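Local coordinates for MUTM (fpg) protein (Thermus thermophilus, PDB 1EE8), which is a zinc-containing member of the MutM (Fpg) family, combining an N-terminal beta-rich domain with a helical H2TH domain and a C-terminal zinc finger, at residues 39-53 against 56-68. Sequence-based numbering, arbitrary orientation.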
loop_
_atom_site.group_PDB
_atom_site.type_symbol
_atom_site.label_atom_id
_atom_site.label_comp_id
_atom_site.label_asym_id
_atom_site.label_seq_id
_atom_site.Cartn_x
_atom_site.Cartn_y
_atom_site.Cartn_z
ATOM N N ALA A 39 -1.413 5.447 0.906
ATOM C CA ALA A 39 -1.563 6.809 1.407
ATOM C C ALA A 39 -2.286 6.940 2.741
ATOM O O ALA A 39 -2.176 7.968 3.407
ATOM C CB ALA A 39 -2.295 7.653 0.358
ATOM N N GLU A 40 -3.020 5.907 3.131
ATOM C CA GLU A 40 -3.799 5.958 4.361
ATOM C C GLU A 40 -3.025 6.043 5.674
ATOM O O GLU A 40 -1.992 5.389 5.863
ATOM C CB GLU A 40 -4.773 4.778 4.394
ATOM C CG GLU A 40 -5.794 4.835 3.265
ATOM C CD GLU A 40 -6.794 3.693 3.316
ATOM O OE1 GLU A 40 -7.952 3.903 2.905
ATOM O OE2 GLU A 40 -6.422 2.588 3.758
ATOM N N GLY A 41 -3.542 6.876 6.573
ATOM C CA GLY A 41 -2.934 7.066 7.872
ATOM C C GLY A 41 -1.673 7.899 7.830
ATOM O O GLY A 41 -0.741 7.640 8.575
ATOM N N ARG A 42 -1.641 8.898 6.957
ATOM C CA ARG A 42 -0.470 9.755 6.831
ATOM C C ARG A 42 -0.921 11.204 6.776
ATOM O O ARG A 42 -1.995 11.512 6.243
ATOM C CB ARG A 42 0.301 9.423 5.548
ATOM C CG ARG A 42 0.814 7.999 5.452
ATOM C CD ARG A 42 1.442 7.769 4.099
ATOM N NE ARG A 42 1.837 6.376 3.894
ATOM C CZ ARG A 42 2.943 5.817 4.381
ATOM N NH1 ARG A 42 3.796 6.515 5.111
ATOM N NH2 ARG A 42 3.195 4.548 4.124
ATOM N N ARG A 43 -0.110 12.100 7.316
ATOM C CA ARG A 43 -0.474 13.507 7.287
ATOM C C ARG A 43 -0.122 14.092 5.937
ATOM O O ARG A 43 0.852 13.685 5.305
ATOM C CB ARG A 43 0.236 14.272 8.398
ATOM C CG ARG A 43 -0.322 13.948 9.764
ATOM C CD ARG A 43 0.413 14.663 10.879
ATOM N NE ARG A 43 -0.119 14.249 12.172
ATOM C CZ ARG A 43 -1.284 14.653 12.672
ATOM N NH1 ARG A 43 -2.048 15.501 11.991
ATOM N NH2 ARG A 43 -1.698 14.187 13.846
ATOM N N ILE A 44 -0.946 15.026 5.484
ATOM C CA ILE A 44 -0.729 15.681 4.208
ATOM C C ILE A 44 0.239 16.836 4.444
ATOM O O ILE A 44 -0.090 17.791 5.145
ATOM C CB ILE A 44 -2.057 16.221 3.642
ATOM C CG1 ILE A 44 -3.023 15.050 3.412
ATOM C CG2 ILE A 44 -1.802 16.999 2.352
ATOM C CD1 ILE A 44 -4.380 15.459 2.885
ATOM N N LEU A 45 1.424 16.736 3.855
ATOM C CA LEU A 45 2.452 17.759 4.008
ATOM C C LEU A 45 2.414 18.841 2.936
ATOM O O LEU A 45 2.870 19.960 3.158
ATOM C CB LEU A 45 3.827 17.100 4.018
ATOM C CG LEU A 45 3.966 15.989 5.066
ATOM C CD1 LEU A 45 5.388 15.447 5.054
ATOM C CD2 LEU A 45 3.606 16.534 6.440
ATOM N N GLU A 46 1.879 18.505 1.767
ATOM C CA GLU A 46 1.783 19.467 0.677
ATOM C C GLU A 46 0.895 18.953 -0.436
ATOM O O GLU A 46 0.614 17.755 -0.520
ATOM C CB GLU A 46 3.165 19.760 0.093
ATOM C CG GLU A 46 3.802 21.043 0.583
ATOM C CD GLU A 46 3.154 22.301 0.020
ATOM O OE1 GLU A 46 2.073 22.209 -0.610
ATOM O OE2 GLU A 46 3.735 23.391 0.220
ATOM N N VAL A 47 0.449 19.878 -1.280
ATOM C CA VAL A 47 -0.372 19.548 -2.437
ATOM C C VAL A 47 0.328 20.240 -3.600
ATOM O O VAL A 47 0.248 21.459 -3.749
ATOM C CB VAL A 47 -1.814 20.088 -2.306
ATOM C CG1 VAL A 47 -2.646 19.668 -3.523
ATOM C CG2 VAL A 47 -2.457 19.566 -1.033
ATOM N N ASP A 48 1.055 19.463 -4.396
ATOM C CA ASP A 48 1.778 20.017 -5.531
ATOM C C ASP A 48 1.035 19.767 -6.837
ATOM O O ASP A 48 0.069 19.001 -6.889
ATOM C CB ASP A 48 3.176 19.403 -5.636
ATOM C CG ASP A 48 4.017 19.638 -4.396
ATOM O OD1 ASP A 48 4.009 20.768 -3.866
ATOM O OD2 ASP A 48 4.696 18.686 -3.957
ATOM N N ARG A 49 1.493 20.434 -7.885
ATOM C CA ARG A 49 0.914 20.279 -9.207
ATOM C C ARG A 49 2.041 20.216 -10.209
ATOM O O ARG A 49 2.960 21.034 -10.185
ATOM C CB ARG A 49 0.007 21.457 -9.577
ATOM C CG ARG A 49 -0.545 21.350 -11.008
ATOM C CD ARG A 49 -1.207 22.644 -11.476
ATOM N NE ARG A 49 -0.250 23.750 -11.541
ATOM C CZ ARG A 49 0.760 23.817 -12.402
ATOM N NH1 ARG A 49 1.581 24.856 -12.383
ATOM N NH2 ARG A 49 0.946 22.853 -13.290
ATOM N N ARG A 50 1.975 19.226 -11.081
ATOM C CA ARG A 50 2.954 19.066 -12.134
ATOM C C ARG A 50 2.053 18.870 -13.343
ATOM O O ARG A 50 1.287 17.905 -13.402
ATOM C CB ARG A 50 3.813 17.825 -11.899
ATOM C CG ARG A 50 4.982 17.702 -12.856
ATOM C CD ARG A 50 6.087 18.689 -12.521
ATOM N NE ARG A 50 7.209 18.588 -13.455
ATOM C CZ ARG A 50 7.257 19.176 -14.647
ATOM N NH1 ARG A 50 6.244 19.922 -15.070
ATOM N NH2 ARG A 50 8.323 19.014 -15.421
ATOM N N GLY A 51 2.125 19.800 -14.288
ATOM C CA GLY A 51 1.275 19.712 -15.461
ATOM C C GLY A 51 -0.171 19.739 -14.998
ATOM O O GLY A 51 -0.597 20.664 -14.295
ATOM N N LYS A 52 -0.921 18.714 -15.377
ATOM C CA LYS A 52 -2.328 18.600 -15.004
ATOM C C LYS A 52 -2.515 17.659 -13.828
ATOM O O LYS A 52 -3.643 17.343 -13.458
ATOM C CB LYS A 52 -3.147 18.073 -16.180
ATOM C CG LYS A 52 -3.138 18.971 -17.390
ATOM C CD LYS A 52 -3.871 18.330 -18.544
ATOM C CE LYS A 52 -3.740 19.172 -19.798
ATOM N NZ LYS A 52 -4.224 18.435 -20.994
ATOM N N PHE A 53 -1.415 17.200 -13.242
ATOM C CA PHE A 53 -1.505 16.288 -12.111
ATOM C C PHE A 53 -1.504 17.008 -10.782
ATOM O O PHE A 53 -0.836 18.027 -10.603
ATOM C CB PHE A 53 -0.337 15.297 -12.085
ATOM C CG PHE A 53 -0.304 14.356 -13.247
ATOM C CD1 PHE A 53 0.454 14.653 -14.375
ATOM C CD2 PHE A 53 -0.999 13.147 -13.199
ATOM C CE1 PHE A 53 0.525 13.759 -15.433
ATOM C CE2 PHE A 53 -0.934 12.247 -14.258
ATOM C CZ PHE A 53 -0.174 12.551 -15.371
ATOM N N PHE A 56 -0.527 14.851 -3.718
ATOM C CA PHE A 56 -0.609 15.049 -2.283
ATOM C C PHE A 56 0.653 14.420 -1.697
ATOM O O PHE A 56 0.867 13.210 -1.832
ATOM C CB PHE A 56 -1.846 14.349 -1.710
ATOM C CG PHE A 56 -3.146 14.984 -2.111
ATOM C CD1 PHE A 56 -3.746 15.945 -1.303
ATOM C CD2 PHE A 56 -3.764 14.638 -3.310
ATOM C CE1 PHE A 56 -4.945 16.553 -1.684
ATOM C CE2 PHE A 56 -4.958 15.238 -3.698
ATOM C CZ PHE A 56 -5.548 16.198 -2.882
ATOM N N ALA A 57 1.502 15.240 -1.085
ATOM C CA ALA A 57 2.727 14.735 -0.466
ATOM C C ALA A 57 2.349 14.286 0.942
ATOM O O ALA A 57 1.839 15.072 1.744
ATOM C CB ALA A 57 3.790 15.829 -0.410
ATOM N N LEU A 58 2.602 13.016 1.233
ATOM C CA LEU A 58 2.252 12.442 2.522
ATOM C C LEU A 58 3.465 12.046 3.351
ATOM O O LEU A 58 4.450 11.518 2.835
ATOM C CB LEU A 58 1.357 11.226 2.293
ATOM C CG LEU A 58 0.177 11.554 1.374
ATOM C CD1 LEU A 58 -0.528 10.278 0.954
ATOM C CD2 LEU A 58 -0.778 12.504 2.095
ATOM N N GLU A 59 3.377 12.298 4.648
ATOM C CA GLU A 59 4.455 11.978 5.568
ATOM C C GLU A 59 4.862 10.513 5.421
ATOM O O GLU A 59 4.012 9.628 5.369
ATOM C CB GLU A 59 3.985 12.262 6.989
ATOM C CG GLU A 59 5.067 12.218 8.042
ATOM C CD GLU A 59 4.572 12.764 9.366
ATOM O OE1 GLU A 59 3.557 12.246 9.881
ATOM O OE2 GLU A 59 5.194 13.713 9.886
ATOM N N GLY A 60 6.165 10.256 5.335
ATOM C CA GLY A 60 6.622 8.887 5.198
ATOM C C GLY A 60 7.074 8.521 3.797
ATOM O O GLY A 60 7.259 7.342 3.486
ATOM N N GLY A 61 7.235 9.529 2.946
ATOM C CA GLY A 61 7.701 9.296 1.588
ATOM C C GLY A 61 6.709 8.690 0.617
ATOM O O GLY A 61 7.076 7.859 -0.210
ATOM N N VAL A 62 5.454 9.108 0.710
ATOM C CA VAL A 62 4.408 8.608 -0.171
ATOM C C VAL A 62 3.721 9.766 -0.892
ATOM O O VAL A 62 3.690 10.891 -0.390
ATOM C CB VAL A 62 3.335 7.829 0.637
ATOM C CG1 VAL A 62 2.075 7.665 -0.191
ATOM C CG2 VAL A 62 3.882 6.456 1.052
ATOM N N GLU A 63 3.183 9.490 -2.075
ATOM C CA GLU A 63 2.453 10.500 -2.824
ATOM C C GLU A 63 1.160 9.913 -3.370
ATOM O O GLU A 63 1.126 8.774 -3.837
ATOM C CB GLU A 63 3.281 11.043 -4.001
ATOM C CG GLU A 63 4.568 11.748 -3.604
ATOM C CD GLU A 63 5.316 12.335 -4.793
ATOM O OE1 GLU A 63 5.680 11.578 -5.723
ATOM O OE2 GLU A 63 5.547 13.561 -4.795
ATOM N N LEU A 64 0.086 10.685 -3.285
ATOM C CA LEU A 64 -1.177 10.247 -3.839
ATOM C C LEU A 64 -1.318 11.141 -5.061
ATOM O O LEU A 64 -1.558 12.343 -4.945
ATOM C CB LEU A 64 -2.328 10.474 -2.863
ATOM C CG LEU A 64 -3.696 9.964 -3.331
ATOM C CD1 LEU A 64 -3.626 8.474 -3.648
ATOM C CD2 LEU A 64 -4.727 10.223 -2.244
ATOM N N VAL A 65 -1.126 10.553 -6.232
ATOM C CA VAL A 65 -1.217 11.311 -7.461
ATOM C C VAL A 65 -2.630 11.234 -7.996
ATOM O O VAL A 65 -3.237 10.161 -8.021
ATOM C CB VAL A 65 -0.218 10.779 -8.516
ATOM C CG1 VAL A 65 -0.378 11.541 -9.834
ATOM C CG2 VAL A 65 1.198 10.924 -7.987
ATOM N N ALA A 66 -3.156 12.380 -8.407
ATOM C CA ALA A 66 -4.499 12.431 -8.944
ATOM C C ALA A 66 -4.515 13.040 -10.333
ATOM O O ALA A 66 -3.912 14.088 -10.578
ATOM C CB ALA A 66 -5.418 13.236 -8.010
ATOM N N HIS A 67 -5.195 12.355 -11.242
ATOM C CA HIS A 67 -5.358 12.814 -12.612
ATOM C C HIS A 67 -6.862 12.997 -12.749
ATOM O O HIS A 67 -7.618 12.039 -12.635
ATOM C CB HIS A 67 -4.852 11.765 -13.606
ATOM C CG HIS A 67 -5.322 11.995 -15.006
ATOM N ND1 HIS A 67 -5.087 13.173 -15.686
ATOM C CD2 HIS A 67 -6.052 11.218 -15.842
ATOM C CE1 HIS A 67 -5.654 13.112 -16.878
ATOM N NE2 HIS A 67 -6.246 11.936 -16.997
ATOM N N LEU A 68 -7.287 14.235 -12.977
ATOM C CA LEU A 68 -8.706 14.552 -13.077
ATOM C C LEU A 68 -9.405 14.042 -14.327
ATOM O O LEU A 68 -10.553 13.595 -14.267
ATOM C CB LEU A 68 -8.903 16.066 -12.956
ATOM C CG LEU A 68 -8.301 16.676 -11.687
ATOM C CD1 LEU A 68 -8.748 18.125 -11.539
ATOM C CD2 LEU A 68 -8.740 15.878 -10.472
HETATM O O HOH W 1 1.682 10.923 9.149
HETATM O O HOH W 2 -5.712 16.129 -14.497
#
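Opposite A57, strand 42-50 places two residues, L45 and E46, a classic beta bulge in its antiparallel pairing with strand 53-58. A57 O accepts a 2.7 Å bond from L45 N and a weak, longer one from E46 N, while A57 N returns a 2.7 Å bond to E46 O. Beyond the bulge, E59 N donates to R43 O at 3.0 Å.

R42 supplies the side-chain hydrogen bond across the contact. With its chain extended from CG to NE, it crosses V62 at about a right angle and brings NH1 within 3.1 Å of E59 O. The bond lies in the carbonyl plane on a lone pair and is fairly straight (157°). One guanidinium face rests on V62, whose CG2 is 3.5 Å from R42 CZ. NE hydrogen-bonds to L38 O of its own chain, and NH2 to E40 O of the second subunit, so several carbonyls fix this buried group at the dimer contact.

Apolar packing fills the face carrying I44, V47, F56 and L58. I44 and L58 run side by side, with I44 CG1 3.6 Å from L58 CD2; the other L58 branch, CD1, presses tightly on A39 CB. Both methyls of V47 lie on one side of the F56 ring: CG1, anti to the backbone N (chi1 -178°), sits over that face, offset toward its rim, and CG2 is 3.9 Å from F56 CD1. Helix 3-17 also packs on V47 through R14 and V17.

Farther along, F53 CD2 meets V65 CG1 at 3.8 Å, and the F53 and H67 rings are inclined by 47°. A water accepts from L68 N and donates to K52 O.

The type II' turn R50-F53, with G51 at positive phi, closes a beta hairpin that strand 62-67 extends into a three-stranded antiparallel meander within the N-terminal domain's beta-sheet.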